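Local coordinates for phage tail sheath protein (Desulfitobacterium hafniense, PDB 3HXL) that probably forms, in many copies, the contractile sheath around the tail tube of a myovirus-like phage or prophage, at residues Q340-L350 with P424-Y432; R376-M387 with F399-S409. One frame throughout, in Å; residues are numbered along the deposited sequence.

Contact 1: Q340-L350 with P424-Y432; sequences QFAKNRVIRVL and PVDSIEKIY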
loop_
_atom_site.group_PDB
_atom_site.type_symbol
_atom_site.label_atom_id
_atom_site.label_comp_id
_atom_site.label_asym_id
_atom_site.label_seq_id
_atom_site.Cartn_x
_atom_site.Cartn_y
_atom_site.Cartn_z
ATOM N N GLN A 340 -1.451 -20.203 15.841
ATOM C CA GLN A 340 -2.507 -19.256 15.507
ATOM C C GLN A 340 -1.925 -17.954 14.956
ATOM O O GLN A 340 -2.545 -17.295 14.120
ATOM C CB GLN A 340 -3.387 -18.962 16.734
ATOM C CG GLN A 340 -2.635 -18.511 17.975
ATOM C CD GLN A 340 -2.243 -19.668 18.891
ATOM O OE1 GLN A 340 -1.690 -20.678 18.443
ATOM N NE2 GLN A 340 -2.527 -19.519 20.185
ATOM N N PHE A 341 -0.731 -17.583 15.412
ATOM C CA PHE A 341 -0.095 -16.358 14.935
ATOM C C PHE A 341 0.310 -16.395 13.462
ATOM O O PHE A 341 0.644 -15.362 12.876
ATOM C CB PHE A 341 1.128 -16.008 15.795
ATOM C CG PHE A 341 0.775 -15.436 17.142
ATOM C CD1 PHE A 341 0.450 -16.268 18.204
ATOM C CD2 PHE A 341 0.729 -14.060 17.335
ATOM C CE1 PHE A 341 0.080 -15.738 19.445
ATOM C CE2 PHE A 341 0.360 -13.521 18.571
ATOM C CZ PHE A 341 0.036 -14.362 19.623
ATOM N N ALA A 342 0.274 -17.577 12.860
ATOM C CA ALA A 342 0.633 -17.722 11.452
ATOM C C ALA A 342 -0.534 -17.351 10.537
ATOM O O ALA A 342 -0.352 -17.152 9.336
ATOM C CB ALA A 342 1.075 -19.159 11.169
ATOM N N LYS A 343 -1.732 -17.262 11.111
ATOM C CA LYS A 343 -2.932 -16.924 10.348
ATOM C C LYS A 343 -3.081 -15.411 10.252
ATOM O O LYS A 343 -3.129 -14.715 11.265
ATOM C CB LYS A 343 -4.164 -17.543 11.013
ATOM C CG LYS A 343 -4.089 -19.071 11.118
ATOM C CD LYS A 343 -5.287 -19.679 11.848
ATOM C CE LYS A 343 -5.142 -21.199 11.971
ATOM N NZ LYS A 343 -6.268 -21.832 12.719
ATOM N N ASN A 344 -3.169 -14.903 9.030
ATOM C CA ASN A 344 -3.267 -13.460 8.851
ATOM C C ASN A 344 -4.510 -12.814 9.448
ATOM O O ASN A 344 -4.466 -11.651 9.859
ATOM C CB ASN A 344 -3.091 -13.114 7.376
ATOM C CG ASN A 344 -1.665 -13.338 6.923
ATOM O OD1 ASN A 344 -0.729 -12.957 7.634
ATOM N ND2 ASN A 344 -1.479 -13.962 5.753
ATOM N N ARG A 345 -5.610 -13.558 9.524
ATOM C CA ARG A 345 -6.813 -12.996 10.132
ATOM C C ARG A 345 -6.560 -12.812 11.629
ATOM O O ARG A 345 -7.035 -11.854 12.230
ATOM C CB ARG A 345 -8.030 -13.909 9.928
ATOM C CG ARG A 345 -9.218 -13.475 10.791
ATOM C CD ARG A 345 -10.532 -14.082 10.329
ATOM N NE ARG A 345 -10.459 -15.526 10.191
ATOM C CZ ARG A 345 -11.478 -16.292 9.816
ATOM N NH1 ARG A 345 -12.660 -15.739 9.543
ATOM N NH2 ARG A 345 -11.309 -17.606 9.703
ATOM N N VAL A 346 -5.815 -13.734 12.237
ATOM C CA VAL A 346 -5.507 -13.607 13.661
ATOM C C VAL A 346 -4.673 -12.339 13.837
ATOM O O VAL A 346 -4.911 -11.541 14.747
ATOM C CB VAL A 346 -4.729 -14.836 14.190
ATOM C CG1 VAL A 346 -4.182 -14.565 15.599
ATOM C CG2 VAL A 346 -5.658 -16.042 14.223
ATOM N N ILE A 347 -3.704 -12.147 12.951
ATOM C CA ILE A 347 -2.867 -10.957 13.016
ATOM C C ILE A 347 -3.711 -9.684 12.853
ATOM O O ILE A 347 -3.468 -8.683 13.530
ATOM C CB ILE A 347 -1.758 -10.994 11.933
ATOM C CG1 ILE A 347 -0.813 -12.168 12.203
ATOM C CG2 ILE A 347 -0.966 -9.686 11.937
ATOM C CD1 ILE A 347 -0.227 -12.191 13.611
ATOM N N ARG A 348 -4.700 -9.713 11.960
ATOM C CA ARG A 348 -5.553 -8.541 11.775
ATOM C C ARG A 348 -6.328 -8.196 13.041
ATOM O O ARG A 348 -6.438 -7.023 13.404
ATOM C CB ARG A 348 -6.545 -8.738 10.618
ATOM C CG ARG A 348 -5.933 -8.598 9.218
ATOM C CD ARG A 348 -7.012 -8.622 8.110
ATOM N NE ARG A 348 -7.418 -9.963 7.681
ATOM C CZ ARG A 348 -6.671 -10.771 6.929
ATOM N NH1 ARG A 348 -5.465 -10.383 6.526
ATOM N NH2 ARG A 348 -7.138 -11.954 6.555
ATOM N N VAL A 349 -6.871 -9.198 13.721
ATOM C CA VAL A 349 -7.624 -8.893 14.931
ATOM C C VAL A 349 -6.711 -8.385 16.047
ATOM O O VAL A 349 -7.057 -7.434 16.757
ATOM C CB VAL A 349 -8.449 -10.101 15.420
ATOM C CG1 VAL A 349 -7.570 -11.311 15.603
ATOM C CG2 VAL A 349 -9.151 -9.740 16.725
ATOM N N LEU A 350 -5.537 -8.992 16.186
ATOM C CA LEU A 350 -4.596 -8.572 17.216
ATOM C C LEU A 350 -3.989 -7.206 16.899
ATOM O O LEU A 350 -3.822 -6.375 17.798
ATOM C CB LEU A 350 -3.495 -9.619 17.392
ATOM C CG LEU A 350 -3.966 -10.995 17.872
ATOM C CD1 LEU A 350 -2.751 -11.854 18.182
ATOM C CD2 LEU A 350 -4.834 -10.851 19.126
ATOM N N PRO A 424 -9.800 -15.464 19.064
ATOM C CA PRO A 424 -10.053 -15.248 17.635
ATOM C C PRO A 424 -10.926 -16.375 17.093
ATOM O O PRO A 424 -10.754 -17.530 17.479
ATOM C CB PRO A 424 -8.653 -15.276 17.026
ATOM C CG PRO A 424 -7.796 -14.760 18.134
ATOM C CD PRO A 424 -8.353 -15.488 19.337
ATOM N N VAL A 425 -11.852 -16.044 16.203
ATOM C CA VAL A 425 -12.739 -17.052 15.629
ATOM C C VAL A 425 -11.983 -18.203 14.974
ATOM O O VAL A 425 -12.379 -19.364 15.086
ATOM C CB VAL A 425 -13.679 -16.434 14.585
ATOM C CG1 VAL A 425 -14.716 -15.573 15.272
ATOM C CG2 VAL A 425 -12.876 -15.608 13.592
ATOM N N ASP A 426 -10.892 -17.882 14.289
ATOM C CA ASP A 426 -10.099 -18.911 13.627
ATOM C C ASP A 426 -8.974 -19.378 14.543
ATOM O O ASP A 426 -7.798 -19.334 14.180
ATOM C CB ASP A 426 -9.536 -18.376 12.303
ATOM C CG ASP A 426 -8.675 -17.139 12.486
ATOM O OD1 ASP A 426 -9.118 -16.190 13.172
ATOM O OD2 ASP A 426 -7.558 -17.113 11.930
ATOM N N SER A 427 -9.348 -19.832 15.733
ATOM C CA SER A 427 -8.382 -20.301 16.715
ATOM C C SER A 427 -9.120 -20.950 17.885
ATOM O O SER A 427 -10.020 -20.348 18.469
ATOM C CB SER A 427 -7.541 -19.122 17.214
ATOM O OG SER A 427 -6.565 -19.533 18.156
ATOM N N ILE A 428 -8.745 -22.179 18.223
ATOM C CA ILE A 428 -9.387 -22.886 19.326
ATOM C C ILE A 428 -8.606 -22.697 20.621
ATOM O O ILE A 428 -8.714 -23.498 21.550
ATOM C CB ILE A 428 -9.514 -24.404 19.040
ATOM C CG1 ILE A 428 -8.128 -25.048 18.934
ATOM C CG2 ILE A 428 -10.325 -24.623 17.770
ATOM C CD1 ILE A 428 -7.301 -24.589 17.746
ATOM N N GLU A 429 -7.822 -21.628 20.674
ATOM C CA GLU A 429 -7.022 -21.324 21.847
ATOM C C GLU A 429 -7.101 -19.824 22.139
ATOM O O GLU A 429 -6.947 -19.002 21.236
ATOM C CB GLU A 429 -5.578 -21.753 21.599
ATOM C CG GLU A 429 -4.646 -21.553 22.771
ATOM C CD GLU A 429 -3.291 -22.192 22.541
ATOM O OE1 GLU A 429 -3.234 -23.438 22.428
ATOM O OE2 GLU A 429 -2.284 -21.454 22.469
ATOM N N LYS A 430 -7.350 -19.482 23.402
ATOM C CA LYS A 430 -7.468 -18.088 23.828
ATOM C C LYS A 430 -6.123 -17.380 23.754
ATOM O O LYS A 430 -5.075 -18.011 23.873
ATOM C CB LYS A 430 -7.977 -18.008 25.273
ATOM C CG LYS A 430 -8.861 -19.168 25.705
ATOM C CD LYS A 430 -9.407 -18.977 27.121
ATOM C CE LYS A 430 -8.301 -18.911 28.170
ATOM N NZ LYS A 430 -8.869 -18.749 29.537
ATOM N N ILE A 431 -6.153 -16.066 23.565
ATOM C CA ILE A 431 -4.924 -15.290 23.506
ATOM C C ILE A 431 -4.902 -14.270 24.641
ATOM O O ILE A 431 -5.882 -13.561 24.869
ATOM C CB ILE A 431 -4.782 -14.564 22.154
ATOM C CG1 ILE A 431 -4.598 -15.597 21.034
ATOM C CG2 ILE A 431 -3.589 -13.606 22.193
ATOM C CD1 ILE A 431 -4.542 -15.006 19.648
ATOM N N TYR A 432 -3.781 -14.228 25.355
ATOM C CA TYR A 432 -3.585 -13.308 26.471
ATOM C C TYR A 432 -3.155 -11.945 25.937
ATOM O O TYR A 432 -2.243 -11.848 25.117
ATOM C CB TYR A 432 -2.512 -13.861 27.415
ATOM C CG TYR A 432 -2.066 -12.902 28.497
ATOM C CD1 TYR A 432 -2.927 -12.526 29.530
ATOM C CD2 TYR A 432 -0.779 -12.364 28.483
ATOM C CE1 TYR A 432 -2.512 -11.634 30.523
ATOM C CE2 TYR A 432 -0.355 -11.473 29.465
ATOM C CZ TYR A 432 -1.224 -11.112 30.482
ATOM O OH TYR A 432 -0.800 -10.228 31.449
#

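Contact 2: R376-M387 with F399-S409; sequences RNLLKSECINYM and FDGQTDLTVQS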
loop_
_atom_site.group_PDB
_atom_site.type_symbol
_atom_site.label_atom_id
_atom_site.label_comp_id
_atom_site.label_asym_id
_atom_site.label_seq_id
_atom_site.Cartn_x
_atom_site.Cartn_y
_atom_site.Cartn_z
ATOM N N ARG A 376 -9.596 3.670 36.400
ATOM C CA ARG A 376 -9.383 2.304 35.920
ATOM C C ARG A 376 -10.689 1.622 35.523
ATOM O O ARG A 376 -10.729 0.837 34.573
ATOM C CB ARG A 376 -8.664 1.475 36.990
ATOM C CG ARG A 376 -7.192 1.846 37.178
ATOM C CD ARG A 376 -6.591 1.204 38.422
ATOM N NE ARG A 376 -7.167 1.761 39.645
ATOM C CZ ARG A 376 -6.804 1.418 40.878
ATOM N NH1 ARG A 376 -5.856 0.511 41.070
ATOM N NH2 ARG A 376 -7.391 1.987 41.922
ATOM N N ASN A 377 -11.755 1.921 36.259
ATOM C CA ASN A 377 -13.063 1.349 35.972
ATOM C C ASN A 377 -13.572 1.827 34.620
ATOM O O ASN A 377 -14.112 1.048 33.837
ATOM C CB ASN A 377 -14.061 1.737 37.069
ATOM C CG ASN A 377 -13.921 0.886 38.317
ATOM O OD1 ASN A 377 -14.553 1.158 39.342
ATOM N ND2 ASN A 377 -13.099 -0.155 38.238
ATOM N N LEU A 378 -13.390 3.115 34.346
ATOM C CA LEU A 378 -13.844 3.694 33.089
ATOM C C LEU A 378 -13.085 3.118 31.898
ATOM O O LEU A 378 -13.663 2.869 30.838
ATOM C CB LEU A 378 -13.679 5.215 33.126
ATOM C CG LEU A 378 -14.281 5.998 31.958
ATOM C CD1 LEU A 378 -15.762 5.669 31.804
ATOM C CD2 LEU A 378 -14.084 7.481 32.203
ATOM N N LEU A 379 -11.786 2.911 32.082
ATOM C CA LEU A 379 -10.945 2.358 31.032
ATOM C C LEU A 379 -11.383 0.917 30.774
ATOM O O LEU A 379 -11.457 0.467 29.629
ATOM C CB LEU A 379 -9.484 2.390 31.478
ATOM C CG LEU A 379 -8.430 2.555 30.383
ATOM C CD1 LEU A 379 -7.054 2.645 31.023
ATOM C CD2 LEU A 379 -8.500 1.388 29.417
ATOM N N LYS A 380 -11.675 0.204 31.855
ATOM C CA LYS A 380 -12.114 -1.181 31.777
ATOM C C LYS A 380 -13.421 -1.285 31.000
ATOM O O LYS A 380 -13.600 -2.184 30.173
ATOM C CB LYS A 380 -12.303 -1.744 33.187
ATOM C CG LYS A 380 -12.815 -3.175 33.238
ATOM C CD LYS A 380 -12.906 -3.661 34.675
ATOM C CE LYS A 380 -13.347 -5.110 34.747
ATOM N NZ LYS A 380 -13.378 -5.603 36.151
ATOM N N SER A 381 -14.333 -0.358 31.272
ATOM C CA SER A 381 -15.630 -0.338 30.604
ATOM C C SER A 381 -15.481 -0.094 29.107
ATOM O O SER A 381 -16.160 -0.724 28.295
ATOM C CB SER A 381 -16.520 0.750 31.212
ATOM O OG SER A 381 -17.730 0.886 30.481
ATOM N N GLU A 382 -14.595 0.824 28.738
ATOM C CA GLU A 382 -14.397 1.126 27.329
ATOM C C GLU A 382 -13.775 -0.048 26.578
ATOM O O GLU A 382 -14.080 -0.272 25.406
ATOM C CB GLU A 382 -13.536 2.381 27.170
ATOM C CG GLU A 382 -14.213 3.641 27.697
ATOM C CD GLU A 382 -15.561 3.907 27.036
ATOM O OE1 GLU A 382 -15.582 4.199 25.820
ATOM O OE2 GLU A 382 -16.596 3.818 27.733
ATOM N N CYS A 383 -12.913 -0.801 27.252
ATOM C CA CYS A 383 -12.278 -1.952 26.620
ATOM C C CYS A 383 -13.280 -3.085 26.453
ATOM O O CYS A 383 -13.293 -3.771 25.432
ATOM C CB CYS A 383 -11.079 -2.411 27.448
ATOM S SG CYS A 383 -9.727 -1.211 27.417
ATOM N N ILE A 384 -14.118 -3.278 27.465
ATOM C CA ILE A 384 -15.132 -4.316 27.406
ATOM C C ILE A 384 -16.048 -4.026 26.228
ATOM O O ILE A 384 -16.351 -4.914 25.431
ATOM C CB ILE A 384 -15.959 -4.354 28.701
ATOM C CG1 ILE A 384 -15.073 -4.824 29.856
ATOM C CG2 ILE A 384 -17.160 -5.272 28.538
ATOM C CD1 ILE A 384 -14.541 -6.223 29.686
ATOM N N ASN A 385 -16.485 -2.778 26.111
ATOM C CA ASN A 385 -17.360 -2.407 25.008
ATOM C C ASN A 385 -16.672 -2.670 23.680
ATOM O O ASN A 385 -17.308 -3.109 22.721
ATOM C CB ASN A 385 -17.753 -0.938 25.106
ATOM C CG ASN A 385 -18.620 -0.658 26.314
ATOM O OD1 ASN A 385 -19.505 -1.449 26.648
ATOM N ND2 ASN A 385 -18.380 0.470 26.971
ATOM N N TYR A 386 -15.370 -2.401 23.631
ATOM C CA TYR A 386 -14.598 -2.622 22.415
ATOM C C TYR A 386 -14.573 -4.111 22.087
ATOM O O TYR A 386 -14.819 -4.511 20.949
ATOM C CB TYR A 386 -13.161 -2.124 22.592
ATOM C CG TYR A 386 -12.267 -2.432 21.407
ATOM C CD1 TYR A 386 -12.169 -1.549 20.331
ATOM C CD2 TYR A 386 -11.550 -3.626 21.346
ATOM C CE1 TYR A 386 -11.377 -1.851 19.222
ATOM C CE2 TYR A 386 -10.760 -3.939 20.245
ATOM C CZ TYR A 386 -10.677 -3.053 19.188
ATOM O OH TYR A 386 -9.904 -3.371 18.092
HETATM N N MSE A 387 -14.268 -4.929 23.087
HETATM C CA MSE A 387 -14.204 -6.365 22.874
HETATM C C MSE A 387 -15.564 -6.919 22.468
HETATM O O MSE A 387 -15.645 -7.833 21.647
HETATM C CB MSE A 387 -13.688 -7.064 24.130
HETATM C CG MSE A 387 -12.250 -6.695 24.491
HETATM SE SE MSE A 387 -10.959 -7.177 23.099
HETATM C CE MSE A 387 -10.937 -9.085 23.383
ATOM N N PHE A 399 -16.270 -14.273 24.425
ATOM C CA PHE A 399 -15.774 -13.184 25.252
ATOM C C PHE A 399 -16.796 -12.864 26.333
ATOM O O PHE A 399 -17.936 -12.512 26.030
ATOM C CB PHE A 399 -15.522 -11.919 24.436
ATOM C CG PHE A 399 -15.102 -10.749 25.278
ATOM C CD1 PHE A 399 -13.825 -10.702 25.831
ATOM C CD2 PHE A 399 -16.003 -9.731 25.577
ATOM C CE1 PHE A 399 -13.449 -9.658 26.674
ATOM C CE2 PHE A 399 -15.642 -8.680 26.420
ATOM C CZ PHE A 399 -14.360 -8.645 26.971
ATOM N N ASP A 400 -16.379 -12.982 27.590
ATOM C CA ASP A 400 -17.252 -12.700 28.727
ATOM C C ASP A 400 -16.711 -11.477 29.465
ATOM O O ASP A 400 -15.750 -11.580 30.227
ATOM C CB ASP A 400 -17.281 -13.898 29.680
ATOM C CG ASP A 400 -18.418 -13.819 30.685
ATOM O OD1 ASP A 400 -18.831 -12.692 31.037
ATOM O OD2 ASP A 400 -18.887 -14.885 31.129
ATOM N N GLY A 401 -17.332 -10.325 29.231
ATOM C CA GLY A 401 -16.900 -9.098 29.874
ATOM C C GLY A 401 -16.907 -9.167 31.388
ATOM O O GLY A 401 -16.300 -8.334 32.063
ATOM N N GLN A 402 -17.589 -10.166 31.933
ATOM C CA GLN A 402 -17.657 -10.314 33.377
ATOM C C GLN A 402 -16.430 -10.984 33.977
ATOM O O GLN A 402 -16.338 -11.123 35.192
ATOM C CB GLN A 402 -18.908 -11.100 33.770
ATOM C CG GLN A 402 -20.171 -10.271 33.704
ATOM C CD GLN A 402 -21.362 -10.988 34.292
ATOM O OE1 GLN A 402 -21.241 -11.700 35.289
ATOM N NE2 GLN A 402 -22.525 -10.791 33.688
ATOM N N THR A 403 -15.482 -11.389 33.140
ATOM C CA THR A 403 -14.294 -12.041 33.667
ATOM C C THR A 403 -13.082 -12.044 32.743
ATOM O O THR A 403 -11.960 -12.291 33.186
ATOM C CB THR A 403 -14.605 -13.501 34.048
ATOM O OG1 THR A 403 -13.401 -14.153 34.473
ATOM C CG2 THR A 403 -15.189 -14.250 32.858
ATOM N N ASP A 404 -13.300 -11.753 31.468
ATOM C CA ASP A 404 -12.215 -11.775 30.493
ATOM C C ASP A 404 -11.373 -10.509 30.359
ATOM O O ASP A 404 -10.532 -10.420 29.465
ATOM C CB ASP A 404 -12.777 -12.180 29.129
ATOM C CG ASP A 404 -13.233 -13.627 29.103
ATOM O OD1 ASP A 404 -13.824 -14.062 28.093
ATOM O OD2 ASP A 404 -12.992 -14.338 30.101
ATOM N N LEU A 405 -11.582 -9.539 31.244
ATOM C CA LEU A 405 -10.810 -8.301 31.183
ATOM C C LEU A 405 -10.803 -7.574 32.524
ATOM O O LEU A 405 -11.855 -7.329 33.115
ATOM C CB LEU A 405 -11.376 -7.392 30.091
ATOM C CG LEU A 405 -10.518 -6.223 29.601
ATOM C CD1 LEU A 405 -10.953 -5.848 28.195
ATOM C CD2 LEU A 405 -10.640 -5.030 30.544
ATOM N N THR A 406 -9.606 -7.237 32.996
ATOM C CA THR A 406 -9.441 -6.545 34.268
ATOM C C THR A 406 -8.430 -5.410 34.139
ATOM O O THR A 406 -7.656 -5.364 33.181
ATOM C CB THR A 406 -8.958 -7.514 35.364
ATOM O OG1 THR A 406 -7.705 -8.094 34.974
ATOM C CG2 THR A 406 -9.977 -8.627 35.579
ATOM N N VAL A 407 -8.441 -4.501 35.111
ATOM C CA VAL A 407 -7.535 -3.355 35.121
ATOM C C VAL A 407 -7.005 -3.088 36.527
ATOM O O VAL A 407 -7.773 -2.757 37.428
ATOM C CB VAL A 407 -8.245 -2.076 34.619
ATOM C CG1 VAL A 407 -7.309 -0.882 34.731
ATOM C CG2 VAL A 407 -8.695 -2.263 33.177
ATOM N N GLN A 408 -5.694 -3.235 36.707
ATOM C CA GLN A 408 -5.054 -3.003 38.000
ATOM C C GLN A 408 -4.040 -1.865 37.921
ATOM O O GLN A 408 -3.614 -1.471 36.833
ATOM C CB GLN A 408 -4.334 -4.266 38.493
ATOM C CG GLN A 408 -5.242 -5.375 39.017
ATOM C CD GLN A 408 -5.638 -6.379 37.951
ATOM O OE1 GLN A 408 -6.396 -7.314 38.219
ATOM N NE2 GLN A 408 -5.124 -6.194 36.734
ATOM N N SER A 409 -3.655 -1.342 39.083
ATOM C CA SER A 409 -2.681 -0.259 39.153
ATOM C C SER A 409 -1.269 -0.804 38.968
ATOM O O SER A 409 -0.933 -1.865 39.495
ATOM C CB SER A 409 -2.777 0.454 40.504
ATOM O OG SER A 409 -1.723 1.392 40.661
HETATM O O HOH W 1 -10.557 -4.928 36.859
HETATM O O HOH W 2 -13.655 -8.301 35.901
#

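Contact 1: Q340-L350 with P424-Y432
P424 rests its ring against V346 of helix 344-364, its CB 4.2 Å from V346 CG2. Next, V425 lays CG2 over one face of the R345 guanidinium, offset toward the rim. D426, the centre of an inverse gamma turn, carries most of the polar contact, although it is poorly ordered. Its CG lies between the backbone N and the carbonyl carbon (chi1 58°), which turns the carboxylate to the helix. There OD1 forms a salt bridge with R345 NE at 3.3 Å, the guanidinium and carboxylate planes 44° apart; R345 NH1 hydrogen-bonds to N280 O. The extended K343 chain runs past D426 in the opposite direction, and its NZ donates to D426 O from above the carbonyl plane (3.3 Å). S427 OG lies 3.5 Å from Q340 CB and donates to E429 O, holding the 427-429 part of the loop. Q340 NE2 then reaches E429 OE2 at 3.0 Å, nearly straight (162°), from above the carboxylate plane. Finally, I431 CD1 meets L350 CD1 tip to tip at 3.9 Å and also touches V346 CG1. The contact thus packs the loop between strands 415-422 and 431-438 against the 3-10 turn, the N-cap K343 and the first turns of helix 344-364.

Contact 2: R376-M387 with F399-S409
F399 holds CG anti to the backbone N (chi1 176°), carrying its ring to the M387 side of helix 376-387, and the M387 chain, bent at chi2 and chi3, takes CG and CE along the same ring. This is a helix packed on an outer strand, within this chain, of a three-stranded antiparallel sheet: helix 376-387 and strand 405-408 run nearly antiparallel (157°), axes 8.0 Å apart. M387 CB, placed by the backbone, sits over one ring face 3.5 Å from the F399 centroid in a CH-pi contact, and the selenium of this selenomethionine stands farther above the ring in a Met-aromatic contact. I384 CD1 comes to the ring edge at CZ and presses tightly on L405 CB, at 3.4 Å. G401, without a side chain, brings its backbone close to I384. L405 CD1 reaches C383 CB at 3.5 Å, while its CD2 lies by K380 CG. V407 spreads its methyls, CG1 to R376 CB and CG2 to K380 CB (3.6 Å). C383 also touches F361 of helix 344-364, and L379 and M387 reach strand 415-422. With no direct hydrogen bond between the segments, K380 delivers NZ to a water at 3.0 Å that also accepts from V407 N at 2.8 Å.

Both contacts belong to the C-terminal domain of the sheath protein, with centres 20 Å apart and nearest atoms about 5 Å apart. Segment 340-350 comes first, then both segments of contact 2, and last 424-432, so contact 1 brackets contact 2 in sequence. Helices 344-364 and 373-392 follow one another, and both contacts reach the same three-stranded sheet at its outer strands within this chain: contact 2 at 405-408, contact 1 at the start of 431-438. Central strand 415-422 lies between these two strands. Contact 1 ties the start of helix 344-364 mainly to the loop before strand 431-438, and contact 2 packs helix 373-392 on the sheet; together they probably help hold the C-terminal region as one alpha-beta unit.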